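Long-range contact in beta-lactamase (PDB 5GWA), which probably hydrolyses beta-lactam antibiotics as an extended-spectrum class A enzyme, here caught with the inhibitor avibactam bound in its active site: residues A[39-52]-A[157-171]. Residues are numbered along the deposited sequence; the frame is centred on the assembly and turned at random.
Sequences EKHHYPMQSTYKFH and QYTNWTTPDATVQLL. With NA (sodium ion), chain K; NA (sodium ion), chain L; NXL ((2S,5R)-1-formyl-5-[(sulfooxy)amino]piperidine-2-carboxamide), chain B.
Short antiparallel pairing of strands 43-44 and 161-162 joins two parts of the class A beta-lactamase fold: the chain leading through the SxxK motif (Ser47, Lys50) into helix 49-63, and the end of the omega loop running into helix 164-175. Tyr43 and Thr162 form the hydrogen-bonded pair, with Tyr43 N reaching Thr162 O at 2.9 Å, nearly straight at 172°, while Thr162 N returns to Tyr43 O. Met45 N then meets Asn160 O at 2.8 Å, and strand 141-142 completes the small sheet beyond 161-162.

On the flank of this ladder the His42 ring lies flat on the six-membered ring of Trp161, centroids 3.5 Å apart and planes only 7° apart. A chi1 of 58° places CG of Trp161 between its backbone N and carbonyl carbon, and the indole lies beside the His42 side chain, pointing the same way. Next to the paired strands, Met45 CG packs on Thr162 CG2 at 3.6 Å, the two side chains crossing at about a right angle.

Farther along, the helices meet through apolar side chains: Leu171 CD2 sits over one face of the Phe51 ring, offset toward its rim, and Leu170 CD2 touches His52 CD2. One water bridges His52 NE2, Thr162 OG1 and Thr167 OG1. Near the start of 39-52, Glu39 O and Asp165 OD1 both bind one sodium ion, together with two waters, and the ion thereby bridges the segments.

Two residues beyond Met45, the last backbone donor of the ladder, comes Ser47, whose OG is covalently joined to the inhibitor. Just before that serine, Gln46 NE2 donates to Gln157 OE1 at 2.9 Å; the donor stands above the carbonyl plane of Gln157, the two amides being turned 80° apart.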
ATOM      1  N   GLU A  39      -9.126 -26.873  11.655  1.00 12.31           N
ATOM      2  CA  GLU A  39      -8.638 -25.974  12.692  1.00 12.82           C
ATOM      3  C   GLU A  39      -7.266 -26.289  13.255  1.00 12.60           C
ATOM      4  O   GLU A  39      -6.739 -25.499  14.039  1.00 13.48           O
ATOM      5  CB  GLU A  39      -9.651 -25.827  13.835  1.00 12.69           C
ATOM      6  CG  GLU A  39      -9.687 -27.008  14.806  1.00 15.37           C
ATOM      7  CD  GLU A  39     -10.454 -28.231  14.328  1.00 14.25           C
ATOM      8  OE1 GLU A  39     -10.992 -28.294  13.193  1.00 13.96           O
ATOM      9  OE2 GLU A  39     -10.506 -29.173  15.170  1.00 21.67           O
ATOM     10  N   LYS A  40      -6.726 -27.467  12.941  1.00 12.01           N
ATOM     11  CA  LYS A  40      -5.446 -27.852  13.517  1.00 14.31           C
ATOM     12  C   LYS A  40      -4.264 -27.345  12.678  1.00 16.70           C
ATOM     13  O   LYS A  40      -3.117 -27.495  13.081  1.00 24.90           O
ATOM     14  CB  LYS A  40      -5.424 -29.366  13.740  1.00 16.30           C
ATOM     15  CG  LYS A  40      -6.384 -29.819  14.839  1.00 21.27           C
ATOM     16  CD  LYS A  40      -5.913 -31.079  15.540  1.00 25.13           C
ATOM     17  CE  LYS A  40      -6.853 -31.460  16.667  1.00 31.91           C
ATOM     18  NZ  LYS A  40      -6.513 -30.675  17.888  1.00 34.13           N
ATOM     19  N   HIS A  41      -4.529 -26.745  11.526  1.00 13.79           N
ATOM     20  CA  HIS A  41      -3.497 -26.154  10.724  1.00 11.36           C
ATOM     21  C   HIS A  41      -3.093 -24.794  11.249  1.00 12.32           C
ATOM     22  O   HIS A  41      -3.820 -24.185  12.057  1.00 12.53           O
ATOM     23  CB  HIS A  41      -3.970 -26.086   9.259  1.00 11.89           C
ATOM     24  CG  HIS A  41      -4.290 -27.422   8.678  1.00 14.57           C
ATOM     25  ND1 HIS A  41      -3.325 -28.233   8.108  1.00 16.04           N
ATOM     26  CD2 HIS A  41      -5.444 -28.115   8.615  1.00 16.34           C
ATOM     27  CE1 HIS A  41      -3.897 -29.322   7.640  1.00 18.24           C
ATOM     28  NE2 HIS A  41      -5.190 -29.264   7.911  1.00 19.39           N
ATOM     29  N   HIS A  42      -1.954 -24.293  10.760  1.00 12.18           N
ATOM     30  CA  HIS A  42      -1.469 -22.964  11.113  1.00 11.76           C
ATOM     31  C   HIS A  42      -1.670 -22.030   9.927  1.00 13.16           C
ATOM     32  O   HIS A  42      -1.189 -22.283   8.835  1.00 17.79           O
ATOM     33  CB  HIS A  42      -0.003 -23.022  11.511  1.00 13.02           C
ATOM     34  CG  HIS A  42       0.209 -23.688  12.827  1.00 13.97           C
ATOM     35  ND1 HIS A  42       1.452 -23.817  13.422  1.00 16.77           N
ATOM     36  CD2 HIS A  42      -0.676 -24.233  13.685  1.00 13.83           C
ATOM     37  CE1 HIS A  42       1.309 -24.398  14.598  1.00 15.29           C
ATOM     38  NE2 HIS A  42       0.034 -24.657  14.787  1.00 15.70           N
ATOM     39  N   TYR A  43      -2.427 -20.969  10.136  1.00  9.56           N
ATOM     40  CA  TYR A  43      -2.775 -20.065   9.073  1.00  9.80           C
ATOM     41  C   TYR A  43      -2.049 -18.743   9.260  1.00 10.91           C
ATOM     42  O   TYR A  43      -1.971 -18.232  10.348  1.00 10.44           O
ATOM     43  CB  TYR A  43      -4.286 -19.827   9.160  1.00  9.30           C
ATOM     44  CG  TYR A  43      -5.083 -21.068   8.853  1.00 10.34           C
ATOM     45  CD1 TYR A  43      -5.438 -21.369   7.560  1.00  9.59           C
ATOM     46  CD2 TYR A  43      -5.459 -21.938   9.845  1.00 10.22           C
ATOM     47  CE1 TYR A  43      -6.076 -22.547   7.259  1.00  9.32           C
ATOM     48  CE2 TYR A  43      -6.094 -23.127   9.567  1.00 10.16           C
ATOM     49  CZ  TYR A  43      -6.419 -23.419   8.266  1.00  9.94           C
ATOM     50  OH  TYR A  43      -7.085 -24.587   7.971  1.00 11.46           O
ATOM     51  N   PRO A  44      -1.566 -18.148   8.175  1.00  9.91           N
ATOM     52  CA  PRO A  44      -0.932 -16.865   8.290  1.00 10.77           C
ATOM     53  C   PRO A  44      -1.961 -15.779   8.563  1.00 10.22           C
ATOM     54  O   PRO A  44      -2.997 -15.717   7.894  1.00 10.85           O
ATOM     55  CB  PRO A  44      -0.249 -16.695   6.934  1.00 11.37           C
ATOM     56  CG  PRO A  44      -1.047 -17.543   6.006  1.00 12.95           C
ATOM     57  CD  PRO A  44      -1.500 -18.707   6.816  1.00 12.34           C
ATOM     58  N   MET A  45      -1.695 -14.986   9.583  1.00  9.95           N
ATOM     59  CA  MET A  45      -2.680 -14.002  10.057  1.00  8.90           C
ATOM     60  C   MET A  45      -2.785 -12.751   9.158  1.00 10.13           C
ATOM     61  O   MET A  45      -3.865 -12.122   9.097  1.00  8.94           O
ATOM     62  CB  MET A  45      -2.364 -13.570  11.488  1.00 10.09           C
ATOM     63  CG  MET A  45      -2.655 -14.633  12.494  1.00  9.06           C
ATOM     64  SD  MET A  45      -2.547 -14.058  14.187  1.00 11.65           S
ATOM     65  CE  MET A  45      -0.784 -14.008  14.432  1.00 11.50           C
ATOM     66  N   GLN A  46      -1.660 -12.338   8.569  1.00  9.56           N
ATOM     67  CA  GLN A  46      -1.461 -11.020   7.943  1.00 11.09           C
ATOM     68  C   GLN A  46      -2.080  -9.964   8.849  1.00 10.67           C
ATOM     69  O   GLN A  46      -1.865 -10.030  10.066  1.00  8.38           O
ATOM     70  CB  GLN A  46      -2.038 -11.007   6.557  1.00 12.93           C
ATOM     71  CG  GLN A  46      -1.154 -11.634   5.517  1.00 17.54           C
ATOM     72  CD  GLN A  46       0.076 -10.811   5.218  1.00 18.42           C
ATOM     73  OE1 GLN A  46       0.264  -9.719   5.747  1.00 20.96           O
ATOM     74  NE2 GLN A  46       0.974 -11.375   4.381  1.00 24.33           N
ATOM     75  N   SER A  47      -2.908  -9.082   8.321  1.00  9.22           N
ATOM     76  CA  SER A  47      -3.308  -7.898   9.082  1.00  9.37           C
ATOM     77  C   SER A  47      -4.260  -8.205  10.230  1.00  8.70           C
ATOM     78  O   SER A  47      -4.459  -7.323  11.076  1.00  8.38           O
ATOM     79  CB  SER A  47      -3.968  -6.830   8.216  1.00  9.36           C
ATOM     80  OG  SER A  47      -3.050  -6.172   7.338  1.00 10.46           O
ATOM     81  N   THR A  48      -4.773  -9.435  10.341  1.00  8.95           N
ATOM     82  CA  THR A  48      -5.671  -9.752  11.435  1.00  8.60           C
ATOM     83  C   THR A  48      -4.966  -9.646  12.785  1.00  9.31           C
ATOM     84  O   THR A  48      -5.615  -9.321  13.763  1.00 11.92           O
ATOM     85  CB  THR A  48      -6.358 -11.126  11.317  1.00  8.15           C
ATOM     86  OG1 THR A  48      -5.376 -12.158  11.380  1.00  9.99           O
ATOM     87  CG2 THR A  48      -7.168 -11.210  10.008  1.00  7.75           C
ATOM     88  N   TYR A  49      -3.640  -9.724  12.799  1.00  8.66           N
ATOM     89  CA  TYR A  49      -2.937  -9.593  14.060  1.00  9.05           C
ATOM     90  C   TYR A  49      -2.878  -8.205  14.614  1.00  9.11           C
ATOM     91  O   TYR A  49      -2.426  -8.010  15.764  1.00  9.52           O
ATOM     92  CB  TYR A  49      -1.592 -10.296  14.039  1.00  9.64           C
ATOM     93  CG  TYR A  49      -0.406  -9.517  13.486  1.00  9.58           C
ATOM     94  CD1 TYR A  49      -0.565  -8.495  12.547  1.00  9.40           C
ATOM     95  CD2 TYR A  49       0.902  -9.912  13.808  1.00 10.24           C
ATOM     96  CE1 TYR A  49       0.543  -7.845  12.011  1.00 10.26           C
ATOM     97  CE2 TYR A  49       2.006  -9.244  13.296  1.00 10.51           C
ATOM     98  CZ  TYR A  49       1.823  -8.240  12.353  1.00 10.43           C
ATOM     99  OH  TYR A  49       2.929  -7.596  11.794  1.00  9.93           O
ATOM    100  N   LYS A  50      -3.395  -7.238  13.886  1.00  8.21           N
ATOM    101  CA  LYS A  50      -3.489  -5.865  14.398  1.00  9.52           C
ATOM    102  C   LYS A  50      -4.554  -5.794  15.500  1.00 10.41           C
ATOM    103  O   LYS A  50      -4.558  -4.855  16.307  1.00  9.28           O
ATOM    104  CB  LYS A  50      -3.779  -4.873  13.276  1.00  9.67           C
ATOM    105  CG  LYS A  50      -2.607  -4.768  12.297  1.00  9.40           C
ATOM    106  CD  LYS A  50      -3.006  -4.089  10.995  1.00  9.67           C
ATOM    107  CE  LYS A  50      -1.864  -4.153  10.002  1.00 12.01           C
ATOM    108  NZ  LYS A  50      -2.187  -3.422   8.752  1.00 11.90           N
ATOM    109  N   PHE A  51      -5.503  -6.722  15.495  1.00 10.11           N
ATOM    110  CA  PHE A  51      -6.420  -6.859  16.642  1.00 11.22           C
ATOM    111  C   PHE A  51      -5.642  -7.140  17.912  1.00 11.09           C
ATOM    112  O   PHE A  51      -5.798  -6.448  18.940  1.00 10.75           O
ATOM    113  CB  PHE A  51      -7.463  -7.959  16.344  1.00 11.23           C
ATOM    114  CG  PHE A  51      -8.287  -8.356  17.541  1.00 10.99           C
ATOM    115  CD1 PHE A  51      -9.147  -7.439  18.118  1.00 11.71           C
ATOM    116  CD2 PHE A  51      -8.208  -9.626  18.065  1.00 13.01           C
ATOM    117  CE1 PHE A  51      -9.939  -7.788  19.193  1.00 12.67           C
ATOM    118  CE2 PHE A  51      -8.971  -9.971  19.178  1.00 13.81           C
ATOM    119  CZ  PHE A  51      -9.843  -9.040  19.730  1.00 12.18           C
ATOM    120  N   HIS A  52      -4.757  -8.119  17.829  1.00  9.78           N
ATOM    121  CA  HIS A  52      -4.003  -8.595  18.988  1.00 10.89           C
ATOM    122  C   HIS A  52      -3.121  -7.425  19.434  1.00 11.28           C
ATOM    123  O   HIS A  52      -2.967  -7.155  20.616  1.00 10.28           O
ATOM    124  CB  HIS A  52      -3.114  -9.768  18.584  1.00 10.28           C
ATOM    125  CG  HIS A  52      -3.857 -10.914  17.968  1.00  9.62           C
ATOM    126  ND1 HIS A  52      -4.560 -10.784  16.782  1.00  9.94           N
ATOM    127  CD2 HIS A  52      -3.903 -12.229  18.276  1.00 10.04           C
ATOM    128  CE1 HIS A  52      -5.078 -11.949  16.454  1.00  9.58           C
ATOM    129  NE2 HIS A  52      -4.695 -12.844  17.334  1.00 10.62           N
ATOM    130  N   GLN A 157       5.573 -14.025   6.545  1.00 14.17           N
ATOM    131  CA  GLN A 157       4.156 -14.030   6.962  1.00 14.45           C
ATOM    132  C   GLN A 157       3.705 -15.307   7.675  1.00 14.17           C
ATOM    133  O   GLN A 157       2.815 -15.273   8.493  1.00 14.07           O
ATOM    134  CB  GLN A 157       3.205 -13.755   5.785  1.00 15.81           C
ATOM    135  CG  GLN A 157       3.233 -14.817   4.692  1.00 17.66           C
ATOM    136  CD  GLN A 157       2.534 -14.358   3.439  1.00 21.30           C
ATOM    137  OE1 GLN A 157       1.326 -14.086   3.456  1.00 21.49           O
ATOM    138  NE2 GLN A 157       3.225 -14.475   2.316  1.00 19.13           N
ATOM    139  N   TYR A 158       4.293 -16.457   7.328  1.00 13.59           N
ATOM    140  CA  TYR A 158       3.883 -17.691   7.938  1.00 13.04           C
ATOM    141  C   TYR A 158       4.363 -17.786   9.405  1.00 12.19           C
ATOM    142  O   TYR A 158       3.865 -18.632  10.160  1.00 13.69           O
ATOM    143  CB  TYR A 158       4.339 -18.917   7.108  1.00 14.26           C
ATOM    144  CG  TYR A 158       3.681 -19.015   5.745  1.00 15.39           C
ATOM    145  CD1 TYR A 158       2.492 -19.699   5.578  1.00 17.65           C
ATOM    146  CD2 TYR A 158       4.277 -18.438   4.639  1.00 19.10           C
ATOM    147  CE1 TYR A 158       1.891 -19.808   4.319  1.00 15.83           C
ATOM    148  CE2 TYR A 158       3.696 -18.523   3.395  1.00 19.41           C
ATOM    149  CZ  TYR A 158       2.491 -19.194   3.252  1.00 19.07           C
ATOM    150  OH  TYR A 158       1.944 -19.299   2.000  1.00 23.06           O
ATOM    151  N   THR A 159       5.310 -16.930   9.809  1.00 13.63           N
ATOM    152  CA  THR A 159       5.721 -16.919  11.208  1.00 13.15           C
ATOM    153  C   THR A 159       4.717 -16.256  12.122  1.00 12.91           C
ATOM    154  O   THR A 159       4.771 -16.420  13.347  1.00 15.07           O
ATOM    155  CB  THR A 159       7.113 -16.298  11.430  1.00 14.47           C
ATOM    156  OG1 THR A 159       7.093 -14.886  11.175  1.00 14.48           O
ATOM    157  CG2 THR A 159       8.128 -16.945  10.533  1.00 16.15           C
ATOM    158  N   ASN A 160       3.835 -15.451  11.538  1.00 11.72           N
ATOM    159  CA  ASN A 160       2.718 -14.857  12.252  1.00 11.67           C
ATOM    160  C   ASN A 160       1.471 -15.704  11.997  1.00 11.62           C
ATOM    161  O   ASN A 160       0.681 -15.422  11.095  1.00 13.01           O
ATOM    162  CB  ASN A 160       2.440 -13.448  11.760  1.00 12.78           C
ATOM    163  CG  ASN A 160       3.484 -12.455  12.177  1.00 11.78           C
ATOM    164  OD1 ASN A 160       4.019 -12.512  13.277  1.00 12.62           O
ATOM    165  ND2 ASN A 160       3.726 -11.494  11.339  1.00 11.46           N
ATOM    166  N   TRP A 161       1.332 -16.784  12.753  1.00 11.87           N
ATOM    167  CA  TRP A 161       0.315 -17.788  12.462  1.00 12.68           C
ATOM    168  C   TRP A 161      -0.655 -17.975  13.596  1.00 11.52           C
ATOM    169  O   TRP A 161      -0.386 -17.579  14.748  1.00 11.16           O
ATOM    170  CB  TRP A 161       0.964 -19.142  12.117  1.00 12.28           C
ATOM    171  CG  TRP A 161       1.870 -19.720  13.208  1.00 12.06           C
ATOM    172  CD1 TRP A 161       3.235 -19.762  13.191  1.00 13.62           C
ATOM    173  CD2 TRP A 161       1.465 -20.479  14.358  1.00 14.19           C
ATOM    174  NE1 TRP A 161       3.702 -20.378  14.340  1.00 14.15           N
ATOM    175  CE2 TRP A 161       2.636 -20.861  15.048  1.00 13.18           C
ATOM    176  CE3 TRP A 161       0.234 -20.871  14.872  1.00 12.23           C
ATOM    177  CZ2 TRP A 161       2.593 -21.561  16.257  1.00 14.41           C
ATOM    178  CZ3 TRP A 161       0.210 -21.593  16.061  1.00 13.92           C
ATOM    179  CH2 TRP A 161       1.388 -21.927  16.722  1.00 14.26           C
ATOM    180  N   THR A 162      -1.773 -18.618  13.287  1.00 11.53           N
ATOM    181  CA  THR A 162      -2.786 -18.907  14.268  1.00 11.31           C
ATOM    182  C   THR A 162      -3.554 -20.156  13.909  1.00 11.33           C
ATOM    183  O   THR A 162      -3.672 -20.489  12.722  1.00 11.70           O
ATOM    184  CB  THR A 162      -3.771 -17.715  14.395  1.00 10.98           C
ATOM    185  OG1 THR A 162      -4.572 -17.871  15.569  1.00 10.65           O
ATOM    186  CG2 THR A 162      -4.661 -17.601  13.170  1.00 11.23           C
ATOM    187  N   THR A 163      -4.166 -20.784  14.907  1.00 11.09           N
ATOM    188  CA  THR A 163      -5.272 -21.654  14.624  1.00 10.48           C
ATOM    189  C   THR A 163      -6.558 -20.837  14.623  1.00 10.79           C
ATOM    190  O   THR A 163      -6.638 -19.792  15.228  1.00 11.08           O
ATOM    191  CB  THR A 163      -5.429 -22.782  15.632  1.00 12.30           C
ATOM    192  OG1 THR A 163      -5.627 -22.242  16.935  1.00 12.32           O
ATOM    193  CG2 THR A 163      -4.224 -23.736  15.601  1.00 13.00           C
ATOM    194  N   PRO A 164      -7.585 -21.296  13.895  1.00 11.69           N
ATOM    195  CA  PRO A 164      -8.798 -20.444  13.848  1.00 11.88           C
ATOM    196  C   PRO A 164      -9.569 -20.430  15.163  1.00 11.73           C
ATOM    197  O   PRO A 164     -10.207 -19.427  15.504  1.00 12.02           O
ATOM    198  CB  PRO A 164      -9.640 -21.033  12.734  1.00 13.15           C
ATOM    199  CG  PRO A 164      -8.829 -22.097  12.085  1.00 17.05           C
ATOM    200  CD  PRO A 164      -7.623 -22.402  12.937  1.00 13.56           C
ATOM    201  N   ASP A 165      -9.567 -21.553  15.881  1.00 11.65           N
ATOM    202  CA  ASP A 165     -10.206 -21.623  17.178  1.00 11.91           C
ATOM    203  C   ASP A 165      -9.520 -20.755  18.216  1.00 12.49           C
ATOM    204  O   ASP A 165     -10.212 -20.091  18.976  1.00 12.82           O
ATOM    205  CB  ASP A 165     -10.414 -23.067  17.649  1.00 14.24           C
ATOM    206  CG  ASP A 165      -9.145 -23.883  17.683  1.00 16.12           C
ATOM    207  OD1 ASP A 165      -8.301 -23.819  16.774  1.00 15.42           O
ATOM    208  OD2 ASP A 165      -8.990 -24.664  18.647  1.00 19.82           O
ATOM    209  N   ALA A 166      -8.201 -20.597  18.129  1.00 11.19           N
ATOM    210  CA  ALA A 166      -7.532 -19.626  19.008  1.00 10.66           C
ATOM    211  C   ALA A 166      -8.158 -18.243  18.791  1.00  9.91           C
ATOM    212  O   ALA A 166      -8.390 -17.480  19.745  1.00 11.57           O
ATOM    213  CB  ALA A 166      -6.055 -19.579  18.760  1.00 11.26           C
ATOM    214  N   THR A 167      -8.325 -17.865  17.532  1.00 10.57           N
ATOM    215  CA  THR A 167      -8.824 -16.547  17.252  1.00  9.17           C
ATOM    216  C   THR A 167     -10.170 -16.293  17.891  1.00  9.73           C
ATOM    217  O   THR A 167     -10.374 -15.244  18.507  1.00 10.17           O
ATOM    218  CB  THR A 167      -8.928 -16.310  15.743  1.00  9.53           C
ATOM    219  OG1 THR A 167      -7.688 -16.656  15.109  1.00 10.64           O
ATOM    220  CG2 THR A 167      -9.294 -14.890  15.458  1.00 11.08           C
ATOM    221  N   VAL A 168     -11.118 -17.212  17.716  1.00  9.36           N
ATOM    222  CA  VAL A 168     -12.440 -16.969  18.267  1.00 11.27           C
ATOM    223  C   VAL A 168     -12.453 -17.076  19.812  1.00  9.69           C
ATOM    224  O   VAL A 168     -13.217 -16.351  20.448  1.00 11.49           O
ATOM    225  CB  VAL A 168     -13.552 -17.813  17.647  1.00 10.77           C
ATOM    226  CG1 VAL A 168     -13.761 -17.482  16.185  1.00 11.61           C
ATOM    227  CG2 VAL A 168     -13.316 -19.307  17.874  1.00 13.21           C
ATOM    228  N   GLN A 169     -11.597 -17.899  20.402  1.00 11.05           N
ATOM    229  CA  GLN A 169     -11.400 -17.883  21.865  1.00 11.14           C
ATOM    230  C   GLN A 169     -10.996 -16.501  22.333  1.00 14.19           C
ATOM    231  O   GLN A 169     -11.556 -15.966  23.308  1.00 14.34           O
ATOM    232  CB  GLN A 169     -10.377 -18.923  22.279  1.00 12.88           C
ATOM    233  CG  GLN A 169     -10.876 -20.349  22.099  1.00 16.11           C
ATOM    234  CD  GLN A 169      -9.752 -21.361  22.002  1.00 19.93           C
ATOM    235  OE1 GLN A 169      -8.637 -21.118  22.474  1.00 21.63           O
ATOM    236  NE2 GLN A 169     -10.052 -22.522  21.433  1.00 21.78           N
ATOM    237  N   LEU A 170     -10.025 -15.923  21.632  1.00 11.44           N
ATOM    238  CA  LEU A 170      -9.588 -14.577  21.964  1.00 12.32           C
ATOM    239  C   LEU A 170     -10.675 -13.551  21.751  1.00 13.00           C
ATOM    240  O   LEU A 170     -10.804 -12.579  22.540  1.00 12.88           O
ATOM    241  CB  LEU A 170      -8.319 -14.240  21.185  1.00 12.74           C
ATOM    242  CG  LEU A 170      -7.675 -12.876  21.437  1.00 12.38           C
ATOM    243  CD1 LEU A 170      -7.100 -12.871  22.854  1.00 12.76           C
ATOM    244  CD2 LEU A 170      -6.552 -12.561  20.445  1.00 11.25           C
ATOM    245  N   LEU A 171     -11.374 -13.620  20.613  1.00 11.47           N
ATOM    246  CA  LEU A 171     -12.458 -12.678  20.338  1.00 11.46           C
ATOM    247  C   LEU A 171     -13.555 -12.722  21.397  1.00 12.53           C
ATOM    248  O   LEU A 171     -14.132 -11.688  21.733  1.00 12.58           O
ATOM    249  CB  LEU A 171     -13.072 -12.937  18.963  1.00 11.66           C
ATOM    250  CG  LEU A 171     -12.201 -12.532  17.783  1.00 10.43           C
ATOM    251  CD1 LEU A 171     -12.673 -13.229  16.537  1.00 11.34           C
ATOM    252  CD2 LEU A 171     -12.161 -11.030  17.550  1.00 12.46           C
TER
HETATM  253 NA    NA K 310      -6.694 -26.031  16.794  1.00 23.08          NA
HETATM  254 NA    NA L 311      -6.139 -23.602  19.248  1.00 25.18          NA
HETATM  255  OAC NXL B 301      -3.260  -7.908   5.879  1.00  9.90           O
HETATM  256  CAN NXL B 301      -3.020  -6.715   6.029  1.00 11.70           C
HETATM  257  N   NXL B 301      -2.555  -5.954   5.145  1.00 11.78           N
HETATM  258  CAJ NXL B 301      -2.588  -4.514   5.294  1.00 13.48           C
HETATM  259  CA  NXL B 301      -2.127  -6.513   3.869  1.00 12.91           C
HETATM  260  C   NXL B 301      -0.670  -6.401   3.579  1.00 19.17           C
HETATM  261  O   NXL B 301       0.078  -5.755   4.291  1.00 16.90           O
HETATM  262  NAA NXL B 301      -0.286  -6.936   2.417  1.00 22.01           N
HETATM  263  CB  NXL B 301      -2.928  -5.872   2.766  1.00 13.89           C
HETATM  264  CAH NXL B 301      -3.006  -4.369   2.881  1.00 15.68           C
HETATM  265  CAO NXL B 301      -3.507  -3.929   4.249  1.00 15.62           C
HETATM  266  NAK NXL B 301      -4.923  -4.211   4.563  1.00 25.03           N
HETATM  267  OAL NXL B 301      -5.493  -5.187   3.887  1.00 31.58           O
HETATM  268  SAR NXL B 301      -6.712  -5.822   4.564  1.00 24.20           S
HETATM  269  OAD NXL B 301      -7.819  -5.155   3.955  1.00 31.54           O
HETATM  270  OAE NXL B 301      -6.951  -7.198   4.300  1.00 30.44           O
HETATM  271  OAG NXL B 301      -6.335  -5.790   6.153  1.00 31.48           O
HETATM  272  O   HOH W   1      -7.662 -28.309  17.959  1.00 40.38           O
HETATM  273  O   HOH W   2       0.946 -13.174   8.463  1.00 11.15           O
HETATM  274  O   HOH W   3      -5.524 -15.271  16.041  1.00 10.23           O
HETATM  275  O   HOH W   4      -6.161 -21.891  21.372  1.00 18.69           O
HETATM  276  O   HOH W   5      -4.519 -27.392  17.617  1.00 25.99           O